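PDB 2IT2: tRNA(Phe) 7-((3-amino-3-carboxypropyl)-4-demethylwyosine(37)-N(4))-methyltransferase 1 from Pyrococcus horikoshii, which probably uses S-adenosyl-L-methionine to methylate N-4 of the 4-demethylwyosine derivative at position 37 of tRNA(Phe), a step in wyosine derivative biosynthesis. Local coordinates for residues B[153-158]-B[167-172]. Sequence-based numbering, arbitrary orientation.
Sequences MDVLLG and EEYLNK
Val155 and Leu157 pack against Tyr169 and Leu170 in a small, buried, purely side-chain contact between strand 153-159 and the first turn of the long helix 167-194, which lies against this part of the antiparallel sheet. The separation supports that reading: the nearest CA atoms, those of Leu157 and Leu170, are 8.7 Å apart, and the two segments bury just 126 Å² between them.

Val155 and Tyr169 reach for each other from opposite directions. With CG of Tyr169 anti to the backbone N (chi1 -177°), the phenol spans the gap and sets its OH 3.5 Å from CG1 of Val155. The same methyl lies 4.1 Å from Tyr169 CZ and approaches the ring obliquely, at its phenolic end. The polar partner of the hydroxyl lies in the other chain: Tyr169 OH is hydrogen-bonded to Leu156 O of the second subunit. Leu156 O in turn takes the Tyr169 OH of the second subunit, so the bond occurs twice across the dimer.

Within the antiparallel sheet, strand 153-159 pairs with strand 98-112, and Leu157 and Gly158 both face Leu99 in a classic beta bulge. Beside the tyrosine, Leu157 and Leu170 make a looser apolar contact, CD2 of Leu157 standing 4.4 Å from CD1 of Leu170. Neither CB is aimed straight across; the branched ends make the approach. Ile91 of helix 84-91 touches both leucines, so three secondary-structure elements share this patch. Within the helix, the backbone bonds from Asn171 N to Glu167 O (2.9 Å) and from Lys172 N to Glu168 O (3.1 Å) are the i-to-i-4 bonds of an alpha-helical first turn.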
# COMPACT_ATOMS: atom_id res chain seq x y z
N MSE B 153 -4.34 -10.24 -0.00
CA MSE B 153 -5.66 -10.85 0.04
C MSE B 153 -6.29 -10.54 1.38
O MSE B 153 -5.61 -10.44 2.41
CB MSE B 153 -5.59 -12.37 -0.18
CG MSE B 153 -6.97 -13.05 -0.22
SE MSE B 153 -7.01 -14.74 -1.19
CE MSE B 153 -5.24 -15.30 -0.75
N ASP B 154 -7.61 -10.38 1.35
CA ASP B 154 -8.42 -10.08 2.52
C ASP B 154 -9.72 -10.83 2.32
O ASP B 154 -10.58 -10.38 1.55
CB ASP B 154 -8.74 -8.58 2.57
CG ASP B 154 -7.52 -7.71 2.44
OD1 ASP B 154 -6.76 -7.60 3.42
OD2 ASP B 154 -7.31 -7.11 1.36
N VAL B 155 -9.87 -11.97 2.98
CA VAL B 155 -11.08 -12.77 2.88
C VAL B 155 -11.75 -12.93 4.25
O VAL B 155 -11.13 -13.35 5.23
CB VAL B 155 -10.79 -14.17 2.30
CG1 VAL B 155 -12.06 -15.01 2.34
CG2 VAL B 155 -10.27 -14.04 0.88
N LEU B 156 -13.03 -12.60 4.30
CA LEU B 156 -13.82 -12.71 5.52
C LEU B 156 -14.16 -14.19 5.73
O LEU B 156 -14.74 -14.82 4.85
CB LEU B 156 -15.09 -11.89 5.39
CG LEU B 156 -16.05 -11.87 6.58
CD1 LEU B 156 -15.43 -11.18 7.79
CD2 LEU B 156 -17.30 -11.15 6.13
N LEU B 157 -13.82 -14.73 6.89
CA LEU B 157 -14.08 -16.15 7.18
C LEU B 157 -15.28 -16.36 8.11
O LEU B 157 -15.87 -17.44 8.12
CB LEU B 157 -12.84 -16.80 7.82
CG LEU B 157 -11.54 -16.80 7.01
CD1 LEU B 157 -10.42 -17.45 7.83
CD2 LEU B 157 -11.76 -17.55 5.69
N GLY B 158 -15.63 -15.34 8.87
CA GLY B 158 -16.74 -15.48 9.80
C GLY B 158 -16.86 -14.25 10.66
O GLY B 158 -16.11 -13.31 10.50
N GLU B 167 -14.89 -26.22 3.40
CA GLU B 167 -13.58 -26.71 3.03
C GLU B 167 -13.14 -26.44 1.60
O GLU B 167 -11.96 -26.24 1.36
CB GLU B 167 -13.47 -28.20 3.31
CG GLU B 167 -12.06 -28.74 3.15
CD GLU B 167 -11.94 -30.14 3.73
OE1 GLU B 167 -12.67 -31.04 3.26
OE2 GLU B 167 -11.12 -30.34 4.65
N GLU B 168 -14.08 -26.45 0.66
CA GLU B 168 -13.70 -26.20 -0.72
C GLU B 168 -13.22 -24.76 -0.91
O GLU B 168 -12.16 -24.54 -1.51
CB GLU B 168 -14.85 -26.48 -1.68
CG GLU B 168 -14.46 -26.31 -3.13
CD GLU B 168 -13.23 -27.13 -3.48
OE1 GLU B 168 -13.29 -28.37 -3.36
OE2 GLU B 168 -12.20 -26.53 -3.87
N TYR B 169 -13.99 -23.79 -0.43
CA TYR B 169 -13.60 -22.38 -0.55
C TYR B 169 -12.31 -22.17 0.22
O TYR B 169 -11.40 -21.52 -0.28
CB TYR B 169 -14.73 -21.46 -0.05
CG TYR B 169 -14.49 -19.95 -0.18
CD1 TYR B 169 -13.76 -19.41 -1.25
CD2 TYR B 169 -15.04 -19.07 0.74
CE1 TYR B 169 -13.59 -18.01 -1.38
CE2 TYR B 169 -14.87 -17.68 0.62
CZ TYR B 169 -14.15 -17.15 -0.44
OH TYR B 169 -13.98 -15.78 -0.52
N LEU B 170 -12.20 -22.73 1.42
CA LEU B 170 -10.98 -22.56 2.20
C LEU B 170 -9.78 -23.14 1.44
O LEU B 170 -8.69 -22.56 1.47
CB LEU B 170 -11.11 -23.21 3.58
CG LEU B 170 -9.94 -22.90 4.54
CD1 LEU B 170 -9.86 -21.40 4.78
CD2 LEU B 170 -10.13 -23.63 5.85
N ASN B 171 -9.97 -24.26 0.74
CA ASN B 171 -8.89 -24.86 -0.04
C ASN B 171 -8.43 -23.94 -1.17
O ASN B 171 -7.23 -23.83 -1.44
CB ASN B 171 -9.32 -26.19 -0.63
CG ASN B 171 -8.24 -26.82 -1.47
OD1 ASN B 171 -8.44 -27.09 -2.65
ND2 ASN B 171 -7.08 -27.06 -0.86
N LYS B 172 -9.38 -23.28 -1.84
CA LYS B 172 -9.04 -22.35 -2.92
C LYS B 172 -8.31 -21.13 -2.36
O LYS B 172 -7.35 -20.65 -2.96
CB LYS B 172 -10.30 -21.90 -3.67
CG LYS B 172 -11.07 -23.02 -4.35
CD LYS B 172 -10.24 -23.69 -5.43
CE LYS B 172 -11.02 -24.78 -6.13
NZ LYS B 172 -10.18 -25.48 -7.13